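Amidase, hydantoinase/carbamoylase family (Paraburkholderia phymatum, PDB 6C0D) probably hydrolyses N-carbamoyl-L-amino acids, as a zinc- or manganese-dependent homodimeric amidase of the peptidase M20 family. Local coordinates at residues 217-222 / 331-336; 139-144 / 366-371; 262-267 / 294-299. One frame throughout, in Å; residues are numbered along the deposited sequence. Where two conformers were deposited one is given.

Contact 1. Residues 217-222 / 331-336; sequences VGIREF and GAEEPV
Ile-219 and Glu-333 form a single antiparallel beta bridge of the hydrogen-bonded kind, which fastens the loop before strand 336-337 to strand 210-227. Ile-219 N donates to Glu-333 O at 2.9 Å, and Glu-333 N returns a straighter bond to Ile-219 O at 3.1 Å, with 169° at the hydrogen. Beside this pair the backbones come close, Gly-218 CA lying 3.2 Å from Glu-333 O, and Pro-335 packs its ring onto Gly-218. The two bridged side chains run alongside each other in the same direction, bringing Ile-219 CD1 to 3.4 Å from Glu-333 OE1.

Arg-220 starts away from the loop, but its chain bends at chi2 (-66°) and carries the guanidinium back over the bridge. One face of that group rests on Ala-332 CB, while acceptors line its edge. Arg-220 NH1 reaches Ile-219 O at 3.1 Å, so this carbonyl accepts both Arg-220 NH1 and Glu-333 N; a weak bond from NH1 to Glu-333 O adds to the grip. The salt bridge to Glu-334 is not coplanar, the carboxylate being turned 57° from the guanidinium.

Farther out, Glu-306 of helix 299-317 pairs with Arg-220 NE, and His-303 of the same helix binds Glu-334 OE1. The other carboxylate oxygen, Glu-334 OE2, offers its syn lone pair to Arg-220 NH2 at 2.7 Å.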
loop_
_atom_site.group_PDB
_atom_site.type_symbol
_atom_site.label_atom_id
_atom_site.label_comp_id
_atom_site.label_asym_id
_atom_site.label_seq_id
_atom_site.Cartn_x
_atom_site.Cartn_y
_atom_site.Cartn_z
ATOM N N VAL A 217 5.282 27.267 -8.020
ATOM C CA VAL A 217 4.767 26.999 -6.672
ATOM C C VAL A 217 5.876 26.442 -5.788
ATOM O O VAL A 217 6.824 25.802 -6.261
ATOM C CB VAL A 217 3.573 26.021 -6.707
ATOM C CG1 VAL A 217 2.366 26.654 -7.437
ATOM C CG2 VAL A 217 4.004 24.714 -7.365
ATOM N N GLY A 218 5.779 26.732 -4.485
ATOM C CA GLY A 218 6.584 26.021 -3.516
ATOM C C GLY A 218 6.000 24.644 -3.228
ATOM O O GLY A 218 4.851 24.361 -3.575
ATOM N N ILE A 219 6.807 23.783 -2.603
ATOM C CA ILE A 219 6.448 22.374 -2.385
ATOM C C ILE A 219 6.800 21.955 -0.960
ATOM O O ILE A 219 7.842 22.351 -0.424
ATOM C CB ILE A 219 7.163 21.448 -3.397
ATOM C CG1 ILE A 219 6.871 21.909 -4.843
ATOM C CG2 ILE A 219 6.675 19.986 -3.227
ATOM C CD1 ILE A 219 7.723 21.232 -5.915
ATOM N N ARG A 220 5.933 21.124 -0.353
ATOM C CA ARG A 220 6.253 20.420 0.882
ATOM C C ARG A 220 5.912 18.948 0.705
ATOM O O ARG A 220 4.924 18.610 0.042
ATOM C CB ARG A 220 5.477 20.974 2.083
ATOM C CG ARG A 220 5.916 22.360 2.509
ATOM C CD ARG A 220 7.352 22.351 3.048
ATOM N NE ARG A 220 7.699 23.658 3.607
ATOM C CZ ARG A 220 8.071 24.718 2.884
ATOM N NH1 ARG A 220 8.192 24.645 1.558
ATOM N NH2 ARG A 220 8.337 25.856 3.498
ATOM N N GLU A 221 6.746 18.084 1.288
ATOM C CA GLU A 221 6.489 16.647 1.311
ATOM C C GLU A 221 6.696 16.129 2.723
ATOM O O GLU A 221 7.613 16.566 3.419
ATOM C CB GLU A 221 7.407 15.914 0.330
ATOM C CG GLU A 221 7.003 16.206 -1.127
ATOM C CD GLU A 221 7.934 15.592 -2.143
ATOM O OE1 GLU A 221 9.112 15.346 -1.814
ATOM O OE2 GLU A 221 7.485 15.355 -3.273
ATOM N N PHE A 222 5.831 15.201 3.142
ATOM C CA PHE A 222 5.912 14.609 4.468
ATOM C C PHE A 222 5.554 13.136 4.386
ATOM O O PHE A 222 4.771 12.719 3.523
ATOM C CB PHE A 222 4.944 15.265 5.455
ATOM C CG PHE A 222 5.284 16.690 5.785
ATOM C CD1 PHE A 222 6.087 16.985 6.877
ATOM C CD2 PHE A 222 4.766 17.731 5.032
ATOM C CE1 PHE A 222 6.396 18.295 7.195
ATOM C CE2 PHE A 222 5.090 19.058 5.335
ATOM C CZ PHE A 222 5.894 19.331 6.429
ATOM N N GLY A 331 14.136 18.450 0.658
ATOM C CA GLY A 331 13.845 19.052 -0.623
ATOM C C GLY A 331 12.643 19.969 -0.677
ATOM O O GLY A 331 12.093 20.161 -1.767
ATOM N N ALA A 332 12.211 20.528 0.450
ATOM C CA ALA A 332 11.179 21.559 0.426
ATOM C C ALA A 332 11.617 22.726 -0.460
ATOM O O ALA A 332 12.798 23.066 -0.534
ATOM C CB ALA A 332 10.901 22.061 1.848
ATOM N N GLU A 333 10.656 23.357 -1.120
ATOM C CA GLU A 333 10.945 24.481 -2.002
ATOM C C GLU A 333 10.002 25.629 -1.677
ATOM O O GLU A 333 8.843 25.403 -1.316
ATOM C CB GLU A 333 10.814 24.067 -3.479
ATOM C CG GLU A 333 11.804 22.993 -3.909
ATOM C CD GLU A 333 11.552 22.469 -5.327
ATOM O OE1 GLU A 333 10.632 22.970 -6.009
ATOM O OE2 GLU A 333 12.282 21.551 -5.763
ATOM N N GLU A 334 10.517 26.883 -1.777
ATOM C CA GLU A 334 9.666 28.048 -1.611
ATOM C C GLU A 334 9.094 28.465 -2.960
ATOM O O GLU A 334 9.679 28.158 -4.004
ATOM C CB GLU A 334 10.473 29.208 -1.012
ATOM C CG GLU A 334 10.946 28.941 0.433
ATOM C CD GLU A 334 9.772 28.577 1.329
ATOM O OE1 GLU A 334 8.964 29.477 1.630
ATOM O OE2 GLU A 334 9.632 27.392 1.700
ATOM N N PRO A 335 7.959 29.166 -2.977
ATOM C CA PRO A 335 7.490 29.766 -4.237
ATOM C C PRO A 335 8.539 30.718 -4.797
ATOM O O PRO A 335 9.299 31.352 -4.057
ATOM C CB PRO A 335 6.222 30.527 -3.829
ATOM C CG PRO A 335 5.783 29.876 -2.472
ATOM C CD PRO A 335 7.096 29.510 -1.830
ATOM N N VAL A 336 8.573 30.814 -6.124
ATOM C CA VAL A 336 9.532 31.673 -6.821
ATOM C C VAL A 336 8.737 32.492 -7.827
ATOM O O VAL A 336 8.167 31.933 -8.772
ATOM C CB VAL A 336 10.652 30.875 -7.510
ATOM C CG1 VAL A 336 11.526 31.819 -8.359
ATOM C CG2 VAL A 336 11.538 30.164 -6.467
HETATM O O HOH W 1 9.345 24.815 -7.037
#

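Contact 2. Residues 139-144 / 366-371; sequences SSFLGS and SHDAQV
Ser-144 and Asp-368 make the direct polar link between the first turns of helices 142-148 and 368-372. Ser-144 OG donates to Asp-368 OD1 at 2.7 Å, meeting the oxygen on its anti side, 20° out of the carboxylate plane. A chi1 of 51° tucks Ser-144 OG between its own backbone N and carbonyl carbon, and from there it faces Asp-368. A water supplies a second route: it accepts from Ser-144 N at 3.0 Å and donates to the same Asp-368 OD1 at 2.7 Å.

The largest share of the buried surface belongs to Phe-141, at the N-cap position of helix 142-148. Its ring presents an edge to Asp-368, with Phe-141 CD1 3.6 Å from Asp-368 OD1 and the ring and carboxylate planes nearly perpendicular (82°). Farther along the ring, Phe-141 CE1 lies 3.6 Å from His-367 C, and the Gln-370 amide approaches obliquely.

Apolar packing completes the contact: Val-371 CG2 meets Phe-141 CB at 4.1 Å, while Val-371 CG1 lies against the Ser-144 carbonyl.

Asp-368 also lies beside His-89, a zinc ligand, and the ring of its neighbour His-367 meets that of the ligand His-196. Two donors on OD1 and a ring edge beside it should therefore restrict the rotation of a carboxylate next to the metal site.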
loop_
_atom_site.group_PDB
_atom_site.type_symbol
_atom_site.label_atom_id
_atom_site.label_comp_id
_atom_site.label_asym_id
_atom_site.label_seq_id
_atom_site.Cartn_x
_atom_site.Cartn_y
_atom_site.Cartn_z
ATOM N N SER A 139 21.546 14.530 -11.062
ATOM C CA SER A 139 21.392 15.564 -10.044
ATOM C C SER A 139 20.480 16.641 -10.612
ATOM O O SER A 139 20.846 17.302 -11.589
ATOM C CB SER A 139 22.754 16.147 -9.657
ATOM O OG SER A 139 22.644 17.088 -8.606
ATOM N N SER A 140 19.305 16.821 -10.007
ATOM C CA SER A 140 18.296 17.696 -10.592
ATOM C C SER A 140 18.798 19.132 -10.707
ATOM O O SER A 140 19.448 19.661 -9.799
ATOM C CB SER A 140 17.009 17.651 -9.768
ATOM O OG SER A 140 16.378 16.388 -9.889
ATOM N N PHE A 141 18.496 19.742 -11.853
ATOM C CA PHE A 141 18.844 21.132 -12.188
ATOM C C PHE A 141 20.355 21.364 -12.206
ATOM O O PHE A 141 20.818 22.486 -11.983
ATOM C CB PHE A 141 18.173 22.134 -11.241
ATOM C CG PHE A 141 16.686 21.936 -11.083
ATOM C CD1 PHE A 141 15.815 22.233 -12.115
ATOM C CD2 PHE A 141 16.165 21.459 -9.886
ATOM C CE1 PHE A 141 14.444 22.057 -11.964
ATOM C CE2 PHE A 141 14.799 21.269 -9.728
ATOM C CZ PHE A 141 13.938 21.572 -10.771
ATOM N N LEU A 142 21.131 20.313 -12.490
ATOM C CA LEU A 142 22.583 20.457 -12.548
ATOM C C LEU A 142 22.993 21.622 -13.443
ATOM O O LEU A 142 23.860 22.424 -13.078
ATOM C CB LEU A 142 23.221 19.157 -13.045
ATOM C CG LEU A 142 24.738 19.189 -13.272
ATOM C CD1 LEU A 142 25.499 19.362 -11.956
ATOM C CD2 LEU A 142 25.210 17.939 -14.007
ATOM N N GLY A 143 22.349 21.756 -14.603
ATOM C CA GLY A 143 22.783 22.767 -15.555
ATOM C C GLY A 143 22.479 24.186 -15.107
ATOM O O GLY A 143 23.338 25.074 -15.183
ATOM N N SER A 144 21.243 24.434 -14.666
ATOM C CA SER A 144 20.913 25.796 -14.251
ATOM C C SER A 144 21.625 26.163 -12.950
ATOM O O SER A 144 22.025 27.319 -12.777
ATOM C CB SER A 144 19.393 25.979 -14.132
ATOM O OG SER A 144 18.790 24.961 -13.347
ATOM N N SER A 366 8.058 22.209 -11.210
ATOM C CA SER A 366 9.345 22.882 -11.112
ATOM C C SER A 366 10.039 22.925 -12.474
ATOM O O SER A 366 9.788 22.102 -13.355
ATOM C CB SER A 366 10.235 22.187 -10.076
ATOM O OG SER A 366 10.391 20.809 -10.344
ATOM N N HIS A 367 10.926 23.906 -12.635
ATOM C CA HIS A 367 11.609 24.174 -13.900
ATOM C C HIS A 367 12.946 24.834 -13.603
ATOM O O HIS A 367 13.147 25.387 -12.524
ATOM C CB HIS A 367 10.817 25.116 -14.820
ATOM C CG HIS A 367 9.436 24.635 -15.129
ATOM N ND1 HIS A 367 9.197 23.596 -16.002
ATOM C CD2 HIS A 367 8.223 25.035 -14.673
ATOM C CE1 HIS A 367 7.895 23.371 -16.068
ATOM N NE2 HIS A 367 7.281 24.237 -15.280
ATOM N N ASP A 368 13.852 24.786 -14.583
ATOM C CA ASP A 368 15.109 25.528 -14.468
ATOM C C ASP A 368 14.875 27.000 -14.134
ATOM O O ASP A 368 15.700 27.619 -13.453
ATOM C CB ASP A 368 15.908 25.425 -15.767
ATOM C CG ASP A 368 16.484 24.038 -15.976
ATOM O OD1 ASP A 368 17.229 23.575 -15.096
ATOM O OD2 ASP A 368 16.167 23.413 -17.011
ATOM N N ALA A 369 13.764 27.573 -14.598
ATOM C CA ALA A 369 13.492 28.986 -14.334
ATOM C C ALA A 369 13.432 29.288 -12.841
ATOM O O ALA A 369 13.704 30.421 -12.428
ATOM C CB ALA A 369 12.176 29.405 -14.994
ATOM N N GLN A 370 13.053 28.310 -12.013
ATOM C CA GLN A 370 12.999 28.598 -10.584
ATOM C C GLN A 370 14.397 28.814 -10.011
ATOM O O GLN A 370 14.553 29.534 -9.015
ATOM C CB GLN A 370 12.279 27.472 -9.834
ATOM C CG GLN A 370 13.130 26.287 -9.521
ATOM C CD GLN A 370 12.298 25.123 -9.036
ATOM O OE1 GLN A 370 11.141 24.996 -9.419
ATOM N NE2 GLN A 370 12.881 24.272 -8.194
ATOM N N VAL A 371 15.409 28.180 -10.603
ATOM C CA VAL A 371 16.794 28.391 -10.183
ATOM C C VAL A 371 17.312 29.726 -10.716
ATOM O O VAL A 371 17.938 30.511 -9.989
ATOM C CB VAL A 371 17.669 27.217 -10.662
ATOM C CG1 VAL A 371 19.171 27.515 -10.474
ATOM C CG2 VAL A 371 17.273 25.921 -9.936
HETATM O O HOH W 2 19.444 22.067 -15.261
#

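Contact 3. Residues 262-267 / 294-299; sequences LADADT and FRDANP. With EDO (1,2-ethanediol), chain F.
Thr-267 meets Asp-296 through a single direct side-chain bond, which ties a type I beta turn (Asp-264 to Thr-267) to the end of strand 283-296. An Asx turn lies on each side of the contact: Asp-264 OD1 accepts from Asp-266 N, and Asp-296 OD2 from Asn-298 N.

The tight part is centred on Thr-267 OG1, which donates to Asp-296 OD1 at 2.7 Å, on the syn side but 35° out of the carboxylate plane. The same hydroxyl accepts from Asp-264 N at 3.0 Å, so it is gripped from within its own turn as well. Asp-296 CG stands anti to the backbone N (chi1 -161°), which carries the carboxylate across to the threonine. Thr-267 also packs against Arg-301 and Met-305 of helix 299-317, and Arg-301 NH1 forms a salt bridge with Asp-296 OD2.

Toward the exposed Asp-264, direct contact gives way to water. Asp-264 OD1 and Asp-296 OD1 stand 4.3 Å apart, a pairing of like charges that a water donating to each of them, and the nearby Arg-301, would probably ease. Asp-264 OD1 also receives Asp-266 N at 2.9 Å, from 47° above its carboxylate plane. Beyond it the link is looser still: a second water donates to Asp-266 O and, weakly, to Arg-295 O, and also touches O1 of an ethanediol probably left by crystallisation. Through O2 that molecule donates to Asp-266 O at 2.9 Å, and it is bonded as well to Gly-234 O of the second subunit.

On the strand side, the Asx turn closes where Asn-298 N, at the cap of helix 299-317, donates to Asp-296 OD2 at 2.9 Å.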
loop_
_atom_site.group_PDB
_atom_site.type_symbol
_atom_site.label_atom_id
_atom_site.label_comp_id
_atom_site.label_asym_id
_atom_site.label_seq_id
_atom_site.Cartn_x
_atom_site.Cartn_y
_atom_site.Cartn_z
ATOM N N LEU A 262 -7.860 26.669 4.221
ATOM C CA LEU A 262 -6.776 27.591 3.880
ATOM C C LEU A 262 -6.633 27.828 2.383
ATOM O O LEU A 262 -6.068 28.856 1.979
ATOM C CB LEU A 262 -5.441 27.059 4.416
ATOM C CG LEU A 262 -5.306 26.942 5.936
ATOM C CD1 LEU A 262 -4.073 26.123 6.291
ATOM C CD2 LEU A 262 -5.236 28.342 6.558
ATOM N N ALA A 263 -7.130 26.904 1.565
ATOM C CA ALA A 263 -6.852 26.854 0.140
ATOM C C ALA A 263 -7.592 27.948 -0.629
ATOM O O ALA A 263 -8.645 28.433 -0.211
ATOM C CB ALA A 263 -7.282 25.494 -0.427
ATOM N N ASP A 264 -7.034 28.320 -1.788
ATOM C CA ASP A 264 -7.842 28.923 -2.842
ATOM C C ASP A 264 -7.944 27.902 -3.975
ATOM O O ASP A 264 -7.533 26.748 -3.821
ATOM C CB ASP A 264 -7.286 30.295 -3.280
ATOM C CG ASP A 264 -5.972 30.218 -4.033
ATOM O OD1 ASP A 264 -5.497 29.122 -4.410
ATOM O OD2 ASP A 264 -5.392 31.299 -4.266
ATOM N N ALA A 265 -8.470 28.320 -5.130
ATOM C CA ALA A 265 -8.732 27.344 -6.189
ATOM C C ALA A 265 -7.458 26.732 -6.756
ATOM O O ALA A 265 -7.526 25.662 -7.380
ATOM C CB ALA A 265 -9.543 27.986 -7.323
ATOM N N ASP A 266 -6.302 27.370 -6.545
ATOM C CA ASP A 266 -5.052 26.879 -7.109
ATOM C C ASP A 266 -4.262 25.985 -6.156
ATOM O O ASP A 266 -3.378 25.255 -6.612
ATOM C CB ASP A 266 -4.148 28.049 -7.541
ATOM C CG ASP A 266 -4.706 28.830 -8.734
ATOM O OD1 ASP A 266 -5.615 28.323 -9.424
ATOM O OD2 ASP A 266 -4.213 29.952 -8.986
ATOM N N THR A 267 -4.538 26.035 -4.857
ATOM C CA THR A 267 -3.810 25.195 -3.902
ATOM C C THR A 267 -3.983 23.721 -4.265
ATOM O O THR A 267 -5.077 23.306 -4.644
ATOM C CB THR A 267 -4.351 25.450 -2.495
ATOM O OG1 THR A 267 -4.403 26.869 -2.260
ATOM C CG2 THR A 267 -3.477 24.777 -1.415
ATOM N N PHE A 294 2.137 18.834 -0.790
ATOM C CA PHE A 294 1.259 19.950 -1.113
ATOM C C PHE A 294 2.081 21.088 -1.708
ATOM O O PHE A 294 3.299 21.182 -1.512
ATOM C CB PHE A 294 0.405 20.427 0.084
ATOM C CG PHE A 294 1.177 20.769 1.342
ATOM C CD1 PHE A 294 1.414 19.793 2.308
ATOM C CD2 PHE A 294 1.584 22.083 1.599
ATOM C CE1 PHE A 294 2.081 20.107 3.497
ATOM C CE2 PHE A 294 2.259 22.406 2.796
ATOM C CZ PHE A 294 2.501 21.414 3.742
ATOM N N ARG A 295 1.395 21.918 -2.494
ATOM C CA ARG A 295 2.045 22.987 -3.251
ATOM C C ARG A 295 1.155 24.212 -3.266
ATOM O O ARG A 295 -0.070 24.097 -3.301
ATOM C CB ARG A 295 2.331 22.589 -4.712
ATOM C CG ARG A 295 3.014 21.229 -4.871
ATOM C CD ARG A 295 3.470 21.004 -6.318
ATOM N NE ARG A 295 3.807 19.597 -6.550
ATOM C CZ ARG A 295 4.659 19.169 -7.476
ATOM N NH1 ARG A 295 5.277 20.042 -8.265
ATOM N NH2 ARG A 295 4.914 17.869 -7.601
ATOM N N ASP A 296 1.788 25.389 -3.277
ATOM C CA ASP A 296 1.034 26.622 -3.393
ATOM C C ASP A 296 1.986 27.732 -3.834
ATOM O O ASP A 296 3.182 27.692 -3.548
ATOM C CB ASP A 296 0.357 26.992 -2.073
ATOM C CG ASP A 296 -0.776 27.979 -2.268
ATOM O OD1 ASP A 296 -1.839 27.555 -2.784
ATOM O OD2 ASP A 296 -0.598 29.183 -1.951
ATOM N N ALA A 297 1.433 28.725 -4.523
ATOM C CA ALA A 297 2.238 29.870 -4.953
ATOM C C ALA A 297 2.427 30.916 -3.865
ATOM O O ALA A 297 3.286 31.800 -4.011
ATOM C CB ALA A 297 1.576 30.541 -6.160
ATOM N N ASN A 298 1.632 30.858 -2.791
ATOM C CA ASN A 298 1.628 31.900 -1.774
ATOM C C ASN A 298 2.431 31.438 -0.563
ATOM O O ASN A 298 2.016 30.479 0.118
ATOM C CB ASN A 298 0.188 32.235 -1.375
ATOM C CG ASN A 298 0.098 33.442 -0.443
ATOM O OD1 ASN A 298 0.573 33.405 0.680
ATOM N ND2 ASN A 298 -0.530 34.512 -0.913
ATOM N N PRO A 299 3.576 32.051 -0.255
ATOM C CA PRO A 299 4.389 31.524 0.852
ATOM C C PRO A 299 3.666 31.538 2.188
ATOM O O PRO A 299 3.864 30.619 2.993
ATOM C CB PRO A 299 5.628 32.444 0.853
ATOM C CG PRO A 299 5.232 33.642 0.077
ATOM C CD PRO A 299 4.222 33.205 -0.927
HETATM C C1 EDO F . -1.118 24.489 -10.034
HETATM O O1 EDO F . -0.516 24.104 -8.771
HETATM C C2 EDO F . -2.550 23.969 -10.175
HETATM O O2 EDO F . -3.478 24.840 -9.516
HETATM O O HOH W 3 -2.793 29.276 -4.608
HETATM O O HOH W 4 -0.750 25.432 -6.360
#

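The six segments enclose one another along the chain: 139-144 pairs with 366-371 outermost, 217-222 with 331-336 lies within that span, and 262-267 with 294-299 is innermost. Contacts 1 and 3, with centres 11 Å apart, share neighbouring antiparallel strands 210-227 and 283-296; Gly-218 N to Asp-296 O and Arg-220 N to Phe-294 O, each 2.9 Å, are probable hydrogen bonds between them. Side chains of both also touch helix 299-317, and both touch the second subunit. Contact 2, whose centre is 14 Å from that of contact 1, lies beside the zinc site and touches contact 1 where Gln-370 meets Glu-333. Contact 1 thus joins the strands that reach the second subunit to the segment beside the metal site.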